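Local coordinates for signal recognition particle 19 kDa protein (Pyrococcus furiosus, PDB 3DLU), which probably binds 7S RNA directly and mediates binding of the SRP54 subunit within the archaeal signal recognition particle, which targets nascent membrane proteins, at residues A[32-37]-A[51-56]; A[41-46]-A[93-98]; A[8-13]-A[79-84]; A[75-78]-A[83-86]. All coordinates share one frame; numbering follows the deposited sequence.

Contact 1 (A[32-37]-A[51-56]); sequences PRVEEI and VEEDKL
V34 and V51 both carry CG1 trans to the backbone nitrogen (chi1 166° and -176°), and E53 sends CG the same way (chi1 -166°) before running on extended. These torsions turn one methyl of each valine onto the other, V34 CG1 lying 3.4 Å from V51 CG1, tighter than usual carbon contact. E53 then lies alongside V34, the two side chains running past each other in opposite directions, with E53 CD 3.8 Å from V34 CB and its CG near V34 CG2. Stem and carboxylate alike lie against V34, and the carboxylate also turns an oxygen to a water at the helix start. This water accepts from E35 N at 3.0 Å and donates to E53 OE2 at 2.8 Å, so an amide of the first helical turn is satisfied through it. K55 NZ offers E53 OE1 a long ion pair. An alanine at E53 would probably expose the flank of V34 and leave the bridging water without its acceptor. Within segment 32-37 the helix start is also held by R33, at the N-cap, which gives its N-H to the anti lone pair of E36 OE1. Helix 34-43 thus leans on strand 47-56, an outermost strand of the chain's sheet. Strand 68-76 pairs with it on one edge, a strand of the second subunit continues the ladder on the other, and E36 reaches across to R96 of helix 81-100.

Contact 2 (A[41-46]-A[93-98]); sequences AEELKF and REFRRR
E43 and F95 supply most of the surface buried here, with R98 a minor third partner, and together they illustrate how a carboxylate can pack against an aromatic ring. The glutamate comes toward the phenylalanine from the opposite direction. Its CB lies in the ring plane at the edge, and CG then passes 3.6 Å from F95 CZ. A bend at chi2 (-142°) carries the carboxylate to F95 CE1, with E43 OE2 3.2 Å from that carbon. The carboxylate and ring planes stand 78° apart, and the oxygen meets the ring obliquely. R98 NH2 is 4.0 Å from E43 OE1, too far for a salt bridge although the charges are opposite. The guanidinium is committed closer to home, where R98 NH1 donates to the anti lone pair of E94 OE1 at 2.6 Å, almost in its own plane. That bond probably steadies R98, whose charge, shared between E94 and more weakly E43, is likely to ease the nearness of the two carboxylates. F95 also takes part in a cation-pi interaction with R39. The contact joins the last turn of helix 34-43, closed by a Schellman motif at K45, to the later part of helix 81-100; next to it, L44 packs on L87, I88 and K91 of the same long helix.

Contact 3 (A[8-13]-A[79-84]); sequences PSELDS and YGKSKS
E10 and K81 form a salt bridge between the turn that follows the first strand of this beta-alpha-beta-beta-alpha fold and the first turn of its last helix. K81 reaches out fully extended: CG is trans to the backbone N (chi1 174°), and every later torsion is extended too. E10, in the short 3-10 segment 8-10, instead turns CG opposite its carbonyl carbon and stays extended beyond it. The two chains cross at about a right angle, and the ammonium arrives on the syn side of the carboxylate, K81 NZ standing 2.7 Å from E10 OE2 and 30° out of the carboxylate plane. The other oxygen, E10 OE1, accepts from W7 N and lies 3.3 Å from K81 CE. Both oxygens are therefore engaged, which probably limits rotation of the carboxylate. K81 NZ is gripped a second time by V5 O of strand 3-6, so the lysine ties together strand, turn and helix. A leucine in place of E10 would probably leave the ammonium of K81 without its counter-charge and the W7 amide without an acceptor. V5 of the fourth subunit packs against E10. G80 occupies the N-cap, and its carbonyl receives two donors from one residue: S84 N at 3.0 Å, and S84 OG, also 3.0 Å from G80 O but 51° out of the carbonyl plane.

Contact 4 (A[75-78]-A[83-86]); sequences LESP and KSLK
S77 and S84 meet beside the ring of F46, the flat group that borders both. Over one face of this ring stands S77 OG, with S77 OG to F46 CE1 at 3.3 Å, while L44 CB lies over the other; S84 CB comes 3.9 Å from F46 CE2. The setting is the strand-to-helix connection that ends the beta-alpha-beta-beta-alpha fold, where strand 68-76 passes through a tight loop into helix 81-100. An ST turn shapes that loop, since S77 OG accepts from Y79 N, two residues on. With OG trans to the backbone N (chi1 162°), S77 points its hydroxyl across at the helix and donates to S84 OG at 2.8 Å. The angle at S77 OG, from S77 CB to S84 OG, is 106°, close to tetrahedral. S84 can accept because its own hydrogen goes to the carbonyl of the N-cap residue, so the two hydroxyls form a relay running from the Y79 amide to the helix start. Each link in such a chain probably strengthens the next, and it satisfies two polar atoms that are buried. F4 of strand 3-6 touches both serines, so apolar rings border this polar link. From the helix, L85 reaches V6 of the same strand. The serine pair meets almost wholly through oxygen: after the OG-OG bond, its nearest approach is S77 CB to S84 OG at 3.5 Å.

Chemistry follows position across the four contacts. Contacts 1 and 4 are buried, yet contact 1 combines valine methyls with a carboxylate laid against them and bridged by water to a helix amide, while contact 4 rests on a single hydroxyl bond. Contacts 2 and 3 are only partly buried and are dominated by charged side chains, loosely paired in contact 2 and in a true salt bridge in contact 3. Helix 81-100 serves contacts 2, 3 and 4, with K83 and S84 common to the last two, whereas contacts 1 and 2 share helix 34-43 and meet through E36 and R96. Contacts 1 and 4 reach neighbouring strands of one sheet, their centres about 17 Å apart.

Contact 1 (A[32-37]-A[51-56])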
loop_
_atom_site.group_PDB
_atom_site.type_symbol
_atom_site.label_atom_id
_atom_site.label_comp_id
_atom_site.label_asym_id
_atom_site.label_seq_id
_atom_site.Cartn_x
_atom_site.Cartn_y
_atom_site.Cartn_z
ATOM N N PRO A 32 -11.227 0.375 -14.795
ATOM C CA PRO A 32 -11.605 1.507 -13.942
ATOM C C PRO A 32 -10.432 1.822 -13.038
ATOM O O PRO A 32 -9.885 0.896 -12.451
ATOM C CB PRO A 32 -12.763 0.969 -13.094
ATOM C CG PRO A 32 -12.805 -0.479 -13.286
ATOM C CD PRO A 32 -11.958 -0.864 -14.471
ATOM N N ARG A 33 -10.050 3.091 -12.950
ATOM C CA ARG A 33 -8.933 3.501 -12.108
ATOM C C ARG A 33 -9.417 3.801 -10.694
ATOM O O ARG A 33 -10.572 4.181 -10.486
ATOM C CB ARG A 33 -8.241 4.726 -12.704
ATOM C CG ARG A 33 -7.563 4.438 -14.037
ATOM C CD ARG A 33 -7.015 5.713 -14.655
ATOM N NE ARG A 33 -8.082 6.658 -14.966
ATOM C CZ ARG A 33 -7.898 7.828 -15.570
ATOM N NH1 ARG A 33 -6.679 8.206 -15.931
ATOM N NH2 ARG A 33 -8.935 8.622 -15.811
ATOM N N VAL A 34 -8.533 3.624 -9.719
ATOM C CA VAL A 34 -8.896 3.933 -8.339
ATOM C C VAL A 34 -9.448 5.355 -8.220
ATOM O O VAL A 34 -10.457 5.579 -7.543
ATOM C CB VAL A 34 -7.695 3.748 -7.384
ATOM C CG1 VAL A 34 -7.995 4.386 -6.032
ATOM C CG2 VAL A 34 -7.368 2.265 -7.224
ATOM N N GLU A 35 -8.791 6.311 -8.869
ATOM C CA GLU A 35 -9.201 7.713 -8.802
ATOM C C GLU A 35 -10.568 7.929 -9.450
ATOM O O GLU A 35 -11.333 8.787 -9.028
ATOM C CB GLU A 35 -8.159 8.618 -9.464
ATOM N N GLU A 36 -10.880 7.140 -10.469
ATOM C CA GLU A 36 -12.187 7.249 -11.109
ATOM C C GLU A 36 -13.287 6.748 -10.175
ATOM O O GLU A 36 -14.378 7.319 -10.119
ATOM C CB GLU A 36 -12.217 6.458 -12.425
ATOM C CG GLU A 36 -11.439 7.104 -13.564
ATOM C CD GLU A 36 -11.516 6.286 -14.841
ATOM O OE1 GLU A 36 -11.149 5.095 -14.792
ATOM O OE2 GLU A 36 -11.956 6.820 -15.885
ATOM N N ILE A 37 -13.000 5.659 -9.474
ATOM C CA ILE A 37 -13.927 5.106 -8.495
ATOM C C ILE A 37 -14.158 6.109 -7.364
ATOM O O ILE A 37 -15.285 6.299 -6.916
ATOM C CB ILE A 37 -13.390 3.779 -7.964
ATOM C CG1 ILE A 37 -13.411 2.757 -9.113
ATOM C CG2 ILE A 37 -14.205 3.276 -6.769
ATOM C CD1 ILE A 37 -12.590 1.496 -8.849
ATOM N N VAL A 51 -8.455 5.012 0.724
ATOM C CA VAL A 51 -8.063 4.788 -0.668
ATOM C C VAL A 51 -6.620 4.330 -0.695
ATOM O O VAL A 51 -5.753 5.026 -0.195
ATOM C CB VAL A 51 -8.155 6.083 -1.495
ATOM C CG1 VAL A 51 -7.843 5.808 -2.975
ATOM C CG2 VAL A 51 -9.516 6.715 -1.343
ATOM N N GLU A 52 -6.344 3.165 -1.266
ATOM C CA GLU A 52 -4.955 2.742 -1.397
ATOM C C GLU A 52 -4.693 2.440 -2.849
ATOM O O GLU A 52 -5.527 1.827 -3.515
ATOM C CB GLU A 52 -4.654 1.491 -0.566
ATOM C CG GLU A 52 -3.150 1.215 -0.381
ATOM C CD GLU A 52 -2.496 0.525 -1.573
ATOM O OE1 GLU A 52 -3.194 -0.206 -2.297
ATOM O OE2 GLU A 52 -1.273 0.706 -1.776
ATOM N N GLU A 53 -3.536 2.868 -3.333
ATOM C CA GLU A 53 -3.143 2.560 -4.702
ATOM C C GLU A 53 -1.633 2.355 -4.804
ATOM O O GLU A 53 -0.848 3.097 -4.218
ATOM C CB GLU A 53 -3.606 3.673 -5.641
ATOM C CG GLU A 53 -3.540 3.287 -7.103
ATOM C CD GLU A 53 -3.972 4.412 -8.021
ATOM O OE1 GLU A 53 -4.082 5.562 -7.541
ATOM O OE2 GLU A 53 -4.197 4.139 -9.219
ATOM N N ASP A 54 -1.228 1.334 -5.548
ATOM C CA ASP A 54 0.184 1.047 -5.740
ATOM C C ASP A 54 0.375 0.979 -7.246
ATOM O O ASP A 54 -0.357 0.277 -7.925
ATOM C CB ASP A 54 0.549 -0.295 -5.102
ATOM C CG ASP A 54 2.046 -0.519 -5.011
ATOM O OD1 ASP A 54 2.812 0.401 -5.354
ATOM O OD2 ASP A 54 2.466 -1.615 -4.579
ATOM N N LYS A 55 1.328 1.737 -7.770
ATOM C CA LYS A 55 1.568 1.768 -9.215
ATOM C C LYS A 55 3.002 1.341 -9.468
ATOM O O LYS A 55 3.936 1.927 -8.915
ATOM C CB LYS A 55 1.350 3.185 -9.749
ATOM C CG LYS A 55 0.044 3.825 -9.310
ATOM C CD LYS A 55 -0.169 5.173 -9.998
ATOM C CE LYS A 55 -1.376 5.902 -9.413
ATOM N NZ LYS A 55 -1.613 7.237 -10.047
ATOM N N LEU A 56 3.191 0.320 -10.296
ATOM C CA LEU A 56 4.523 -0.213 -10.524
ATOM C C LEU A 56 4.885 -0.150 -11.998
ATOM O O LEU A 56 4.072 -0.474 -12.855
ATOM C CB LEU A 56 4.599 -1.655 -10.033
ATOM C CG LEU A 56 4.372 -1.772 -8.530
ATOM C CD1 LEU A 56 3.860 -3.153 -8.157
ATOM C CD2 LEU A 56 5.655 -1.453 -7.799
HETATM O O HOH W 1 -6.016 6.146 -10.047
#

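Contact 2 (A[41-46]-A[93-98])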
loop_
_atom_site.group_PDB
_atom_site.type_symbol
_atom_site.label_atom_id
_atom_site.label_comp_id
_atom_site.label_asym_id
_atom_site.label_seq_id
_atom_site.Cartn_x
_atom_site.Cartn_y
_atom_site.Cartn_z
ATOM N N ALA A 41 -17.718 7.784 -6.529
ATOM C CA ALA A 41 -18.301 7.623 -5.194
ATOM C C ALA A 41 -18.710 8.974 -4.617
ATOM O O ALA A 41 -19.787 9.112 -4.053
ATOM C CB ALA A 41 -17.321 6.907 -4.252
ATOM N N GLU A 42 -17.839 9.963 -4.779
ATOM C CA GLU A 42 -18.086 11.303 -4.259
ATOM C C GLU A 42 -19.279 11.922 -4.978
ATOM O O GLU A 42 -20.173 12.488 -4.349
ATOM C CB GLU A 42 -16.840 12.164 -4.420
ATOM C CG GLU A 42 -15.708 11.778 -3.455
ATOM C CD GLU A 42 -14.396 12.479 -3.772
ATOM O OE1 GLU A 42 -14.269 13.041 -4.884
ATOM O OE2 GLU A 42 -13.490 12.459 -2.910
ATOM N N GLU A 43 -19.311 11.789 -6.299
ATOM C CA GLU A 43 -20.445 12.301 -7.051
ATOM C C GLU A 43 -21.753 11.625 -6.647
ATOM O O GLU A 43 -22.810 12.265 -6.662
ATOM C CB GLU A 43 -20.217 12.203 -8.565
ATOM C CG GLU A 43 -19.356 13.322 -9.124
ATOM C CD GLU A 43 -19.831 13.800 -10.489
ATOM O OE1 GLU A 43 -20.926 13.374 -10.928
ATOM O OE2 GLU A 43 -19.112 14.607 -11.121
ATOM N N LEU A 44 -21.674 10.348 -6.274
ATOM C CA LEU A 44 -22.842 9.570 -5.850
ATOM C C LEU A 44 -23.209 9.823 -4.385
ATOM O O LEU A 44 -24.175 9.242 -3.875
ATOM C CB LEU A 44 -22.596 8.068 -6.053
ATOM C CG LEU A 44 -22.469 7.659 -7.529
ATOM C CD1 LEU A 44 -21.822 6.287 -7.681
ATOM C CD2 LEU A 44 -23.838 7.709 -8.210
ATOM N N LYS A 45 -22.423 10.672 -3.730
ATOM C CA LYS A 45 -22.620 11.029 -2.316
ATOM C C LYS A 45 -22.286 9.882 -1.366
ATOM O O LYS A 45 -22.848 9.783 -0.276
ATOM C CB LYS A 45 -24.047 11.498 -2.044
ATOM C CG LYS A 45 -24.611 12.435 -3.083
ATOM C CD LYS A 45 -24.404 13.881 -2.781
ATOM C CE LYS A 45 -25.558 14.673 -3.391
ATOM N NZ LYS A 45 -25.307 16.123 -3.398
ATOM N N PHE A 46 -21.390 9.002 -1.783
ATOM C CA PHE A 46 -20.920 7.960 -0.894
ATOM C C PHE A 46 -19.815 8.590 -0.069
ATOM O O PHE A 46 -19.264 9.620 -0.453
ATOM C CB PHE A 46 -20.367 6.759 -1.674
ATOM C CG PHE A 46 -21.383 6.057 -2.543
ATOM C CD1 PHE A 46 -22.744 6.286 -2.390
ATOM C CD2 PHE A 46 -20.969 5.127 -3.483
ATOM C CE1 PHE A 46 -23.674 5.624 -3.184
ATOM C CE2 PHE A 46 -21.897 4.450 -4.285
ATOM C CZ PHE A 46 -23.243 4.701 -4.138
ATOM N N ARG A 93 -18.643 5.610 -16.588
ATOM C CA ARG A 93 -18.962 5.661 -18.014
ATOM C C ARG A 93 -19.386 7.078 -18.408
ATOM O O ARG A 93 -18.970 7.605 -19.444
ATOM C CB ARG A 93 -20.073 4.662 -18.357
ATOM C CG ARG A 93 -20.638 4.783 -19.786
ATOM C CD ARG A 93 -21.498 3.556 -20.147
ATOM N NE ARG A 93 -20.649 2.383 -20.338
ATOM C CZ ARG A 93 -20.535 1.394 -19.456
ATOM N NH1 ARG A 93 -21.264 1.408 -18.341
ATOM N NH2 ARG A 93 -19.698 0.395 -19.694
ATOM N N GLU A 94 -20.220 7.685 -17.580
ATOM C CA GLU A 94 -20.684 9.041 -17.833
ATOM C C GLU A 94 -19.535 10.060 -17.808
ATOM O O GLU A 94 -19.431 10.889 -18.723
ATOM C CB GLU A 94 -21.806 9.400 -16.858
ATOM C CG GLU A 94 -22.252 10.841 -16.896
ATOM C CD GLU A 94 -23.151 11.199 -15.713
ATOM O OE1 GLU A 94 -23.382 12.404 -15.478
ATOM O OE2 GLU A 94 -23.619 10.275 -15.016
ATOM N N PHE A 95 -18.672 10.004 -16.786
ATOM C CA PHE A 95 -17.483 10.874 -16.733
ATOM C C PHE A 95 -16.665 10.729 -18.004
ATOM O O PHE A 95 -16.177 11.706 -18.559
ATOM C CB PHE A 95 -16.517 10.484 -15.599
ATOM C CG PHE A 95 -17.043 10.707 -14.220
ATOM C CD1 PHE A 95 -17.954 11.709 -13.956
ATOM C CD2 PHE A 95 -16.582 9.920 -13.167
ATOM C CE1 PHE A 95 -18.418 11.918 -12.667
ATOM C CE2 PHE A 95 -17.039 10.118 -11.878
ATOM C CZ PHE A 95 -17.960 11.121 -11.624
ATOM N N ARG A 96 -16.467 9.489 -18.429
ATOM C CA ARG A 96 -15.627 9.233 -19.592
ATOM C C ARG A 96 -16.242 9.808 -20.872
ATOM O O ARG A 96 -15.525 10.333 -21.718
ATOM C CB ARG A 96 -15.345 7.734 -19.735
ATOM C CG ARG A 96 -14.419 7.215 -18.626
ATOM C CD ARG A 96 -14.203 5.718 -18.783
ATOM N NE ARG A 96 -13.195 5.224 -17.856
ATOM C CZ ARG A 96 -12.735 3.980 -17.871
ATOM N NH1 ARG A 96 -13.191 3.107 -18.774
ATOM N NH2 ARG A 96 -11.820 3.608 -16.986
ATOM N N ARG A 97 -17.558 9.705 -21.012
ATOM C CA ARG A 97 -18.234 10.308 -22.162
ATOM C C ARG A 97 -18.064 11.827 -22.141
ATOM O O ARG A 97 -17.859 12.451 -23.178
ATOM C CB ARG A 97 -19.713 9.922 -22.187
ATOM C CG ARG A 97 -19.945 8.495 -22.664
ATOM C CD ARG A 97 -21.365 8.025 -22.391
ATOM N NE ARG A 97 -21.654 6.777 -23.091
ATOM C CZ ARG A 97 -22.668 5.971 -22.792
ATOM N NH1 ARG A 97 -23.489 6.276 -21.789
ATOM N NH2 ARG A 97 -22.852 4.856 -23.489
ATOM N N ARG A 98 -18.134 12.420 -20.956
ATOM C CA ARG A 98 -17.879 13.859 -20.833
ATOM C C ARG A 98 -16.452 14.233 -21.242
ATOM O O ARG A 98 -16.242 15.190 -21.981
ATOM C CB ARG A 98 -18.189 14.364 -19.421
ATOM C CG ARG A 98 -19.669 14.540 -19.156
ATOM C CD ARG A 98 -19.911 15.487 -17.981
ATOM N NE ARG A 98 -19.841 14.797 -16.697
ATOM C CZ ARG A 98 -20.880 14.198 -16.121
ATOM N NH1 ARG A 98 -22.064 14.215 -16.720
ATOM N NH2 ARG A 98 -20.739 13.587 -14.950
#

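Contact 3 (A[8-13]-A[79-84])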
loop_
_atom_site.group_PDB
_atom_site.type_symbol
_atom_site.label_atom_id
_atom_site.label_comp_id
_atom_site.label_asym_id
_atom_site.label_seq_id
_atom_site.Cartn_x
_atom_site.Cartn_y
_atom_site.Cartn_z
ATOM N N PRO A 8 -11.193 -2.555 -7.707
ATOM C CA PRO A 8 -11.517 -2.102 -9.071
ATOM C C PRO A 8 -11.845 -3.249 -10.039
ATOM O O PRO A 8 -12.688 -3.084 -10.921
ATOM C CB PRO A 8 -10.238 -1.374 -9.502
ATOM C CG PRO A 8 -9.701 -0.815 -8.203
ATOM C CD PRO A 8 -9.943 -1.943 -7.216
ATOM N N SER A 9 -11.198 -4.397 -9.894
ATOM C CA SER A 9 -11.503 -5.522 -10.798
ATOM C C SER A 9 -12.960 -5.975 -10.751
ATOM O O SER A 9 -13.468 -6.554 -11.715
ATOM C CB SER A 9 -10.570 -6.713 -10.525
ATOM O OG SER A 9 -9.234 -6.337 -10.819
ATOM N N GLU A 10 -13.634 -5.705 -9.635
ATOM C CA GLU A 10 -15.046 -6.066 -9.487
ATOM C C GLU A 10 -15.930 -5.434 -10.562
ATOM O O GLU A 10 -16.962 -5.984 -10.913
ATOM C CB GLU A 10 -15.559 -5.679 -8.088
ATOM C CG GLU A 10 -14.935 -6.530 -6.963
ATOM C CD GLU A 10 -15.172 -5.938 -5.575
ATOM O OE1 GLU A 10 -15.518 -4.745 -5.478
ATOM O OE2 GLU A 10 -14.997 -6.666 -4.577
ATOM N N LEU A 11 -15.512 -4.288 -11.098
ATOM C CA LEU A 11 -16.320 -3.606 -12.098
ATOM C C LEU A 11 -15.559 -3.374 -13.412
ATOM O O LEU A 11 -15.807 -2.393 -14.113
ATOM C CB LEU A 11 -16.859 -2.284 -11.539
ATOM C CG LEU A 11 -15.851 -1.242 -11.059
ATOM C CD1 LEU A 11 -16.304 0.183 -11.455
ATOM C CD2 LEU A 11 -15.650 -1.334 -9.549
ATOM N N ASP A 12 -14.638 -4.284 -13.735
ATOM C CA ASP A 12 -13.757 -4.128 -14.887
ATOM C C ASP A 12 -14.238 -5.050 -16.018
ATOM O O ASP A 12 -14.136 -6.286 -15.930
ATOM C CB ASP A 12 -12.318 -4.471 -14.476
ATOM C CG ASP A 12 -11.285 -4.190 -15.570
ATOM O OD1 ASP A 12 -11.653 -3.976 -16.747
ATOM O OD2 ASP A 12 -10.075 -4.204 -15.238
ATOM N N SER A 13 -14.766 -4.438 -17.071
ATOM C CA SER A 13 -15.364 -5.181 -18.189
ATOM C C SER A 13 -14.340 -5.983 -18.971
ATOM O O SER A 13 -14.698 -6.846 -19.777
ATOM C CB SER A 13 -16.097 -4.215 -19.132
ATOM O OG SER A 13 -15.198 -3.274 -19.672
ATOM N N TYR A 79 -26.655 2.126 -0.157
ATOM C CA TYR A 79 -27.046 0.937 -0.921
ATOM C C TYR A 79 -26.131 -0.236 -0.619
ATOM O O TYR A 79 -25.030 -0.051 -0.116
ATOM C CB TYR A 79 -27.014 1.226 -2.422
ATOM C CG TYR A 79 -27.728 2.502 -2.795
ATOM C CD1 TYR A 79 -29.110 2.581 -2.746
ATOM C CD2 TYR A 79 -27.021 3.632 -3.174
ATOM C CE1 TYR A 79 -29.767 3.750 -3.073
ATOM C CE2 TYR A 79 -27.668 4.805 -3.501
ATOM C CZ TYR A 79 -29.041 4.858 -3.450
ATOM O OH TYR A 79 -29.695 6.025 -3.779
ATOM N N GLY A 80 -26.589 -1.438 -0.944
ATOM C CA GLY A 80 -25.755 -2.620 -0.812
ATOM C C GLY A 80 -24.619 -2.560 -1.813
ATOM O O GLY A 80 -24.666 -1.787 -2.770
ATOM N N LYS A 81 -23.594 -3.376 -1.604
ATOM C CA LYS A 81 -22.414 -3.309 -2.449
ATOM C C LYS A 81 -22.734 -3.550 -3.933
ATOM O O LYS A 81 -22.236 -2.835 -4.791
ATOM C CB LYS A 81 -21.338 -4.288 -1.976
ATOM C CG LYS A 81 -20.135 -4.377 -2.915
ATOM C CD LYS A 81 -18.993 -5.159 -2.281
ATOM C CE LYS A 81 -17.856 -5.388 -3.266
ATOM N NZ LYS A 81 -16.653 -5.955 -2.595
ATOM N N SER A 82 -23.553 -4.553 -4.234
ATOM C CA SER A 82 -23.811 -4.892 -5.629
ATOM C C SER A 82 -24.401 -3.694 -6.389
ATOM O O SER A 82 -23.944 -3.344 -7.479
ATOM C CB SER A 82 -24.725 -6.113 -5.732
ATOM O OG SER A 82 -24.958 -6.443 -7.088
ATOM N N LYS A 83 -25.406 -3.050 -5.807
ATOM C CA LYS A 83 -26.000 -1.882 -6.446
ATOM C C LYS A 83 -25.027 -0.704 -6.501
ATOM O O LYS A 83 -25.002 0.042 -7.478
ATOM C CB LYS A 83 -27.298 -1.468 -5.751
ATOM C CG LYS A 83 -27.892 -0.176 -6.293
ATOM C CD LYS A 83 -28.136 -0.258 -7.806
ATOM C CE LYS A 83 -28.896 0.965 -8.310
ATOM N NZ LYS A 83 -29.096 0.969 -9.799
ATOM N N SER A 84 -24.239 -0.524 -5.446
ATOM C CA SER A 84 -23.249 0.551 -5.427
ATOM C C SER A 84 -22.198 0.380 -6.535
ATOM O O SER A 84 -21.774 1.356 -7.140
ATOM C CB SER A 84 -22.566 0.626 -4.050
ATOM O OG SER A 84 -23.506 0.925 -3.024
#

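Contact 4 (A[75-78]-A[83-86])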
loop_
_atom_site.group_PDB
_atom_site.type_symbol
_atom_site.label_atom_id
_atom_site.label_comp_id
_atom_site.label_asym_id
_atom_site.label_seq_id
_atom_site.Cartn_x
_atom_site.Cartn_y
_atom_site.Cartn_z
ATOM N N LEU A 75 -15.547 2.330 1.252
ATOM C CA LEU A 75 -16.626 3.295 1.081
ATOM C C LEU A 75 -17.790 3.034 2.043
ATOM O O LEU A 75 -17.944 1.930 2.554
ATOM C CB LEU A 75 -17.162 3.218 -0.355
ATOM C CG LEU A 75 -16.251 3.599 -1.519
ATOM C CD1 LEU A 75 -16.949 3.322 -2.848
ATOM C CD2 LEU A 75 -15.834 5.064 -1.416
ATOM N N GLU A 76 -18.607 4.061 2.289
ATOM C CA GLU A 76 -19.893 3.868 2.941
ATOM C C GLU A 76 -20.974 4.329 1.978
ATOM O O GLU A 76 -20.847 5.387 1.371
ATOM C CB GLU A 76 -19.969 4.678 4.240
ATOM C CG GLU A 76 -19.231 4.021 5.371
ATOM C CD GLU A 76 -19.220 4.860 6.640
ATOM O OE1 GLU A 76 -19.474 6.075 6.565
ATOM O OE2 GLU A 76 -18.952 4.287 7.710
ATOM N N SER A 77 -22.037 3.546 1.849
ATOM C CA SER A 77 -23.099 3.866 0.900
ATOM C C SER A 77 -24.441 3.461 1.500
ATOM O O SER A 77 -24.503 2.492 2.247
ATOM C CB SER A 77 -22.845 3.090 -0.401
ATOM O OG SER A 77 -24.002 3.002 -1.214
ATOM N N PRO A 78 -25.517 4.194 1.163
ATOM C CA PRO A 78 -26.874 3.822 1.584
ATOM C C PRO A 78 -27.342 2.536 0.905
ATOM O O PRO A 78 -28.328 1.942 1.334
ATOM C CB PRO A 78 -27.747 4.986 1.089
ATOM C CG PRO A 78 -26.851 5.922 0.359
ATOM C CD PRO A 78 -25.506 5.313 0.203
ATOM N N LYS A 83 -25.406 -3.050 -5.807
ATOM C CA LYS A 83 -26.000 -1.882 -6.446
ATOM C C LYS A 83 -25.027 -0.704 -6.501
ATOM O O LYS A 83 -25.002 0.042 -7.478
ATOM C CB LYS A 83 -27.298 -1.468 -5.751
ATOM C CG LYS A 83 -27.892 -0.176 -6.293
ATOM C CD LYS A 83 -28.136 -0.258 -7.806
ATOM C CE LYS A 83 -28.896 0.965 -8.310
ATOM N NZ LYS A 83 -29.096 0.969 -9.799
ATOM N N SER A 84 -24.239 -0.524 -5.446
ATOM C CA SER A 84 -23.249 0.551 -5.427
ATOM C C SER A 84 -22.198 0.380 -6.535
ATOM O O SER A 84 -21.774 1.356 -7.140
ATOM C CB SER A 84 -22.566 0.626 -4.050
ATOM O OG SER A 84 -23.506 0.925 -3.024
ATOM N N LEU A 85 -21.734 -0.848 -6.757
ATOM C CA LEU A 85 -20.779 -1.119 -7.833
ATOM C C LEU A 85 -21.359 -0.755 -9.197
ATOM O O LEU A 85 -20.672 -0.173 -10.036
ATOM C CB LEU A 85 -20.344 -2.581 -7.842
ATOM C CG LEU A 85 -19.468 -3.076 -6.683
ATOM C CD1 LEU A 85 -19.211 -4.570 -6.808
ATOM C CD2 LEU A 85 -18.148 -2.290 -6.599
ATOM N N LYS A 86 -22.618 -1.108 -9.421
ATOM C CA LYS A 86 -23.279 -0.743 -10.687
ATOM C C LYS A 86 -23.393 0.783 -10.840
ATOM O O LYS A 86 -23.108 1.340 -11.908
ATOM C CB LYS A 86 -24.660 -1.398 -10.789
ATOM C CG LYS A 86 -24.611 -2.927 -10.952
ATOM C CD LYS A 86 -25.994 -3.536 -10.739
ATOM C CE LYS A 86 -25.942 -5.053 -10.781
ATOM N NZ LYS A 86 -27.222 -5.646 -10.318
#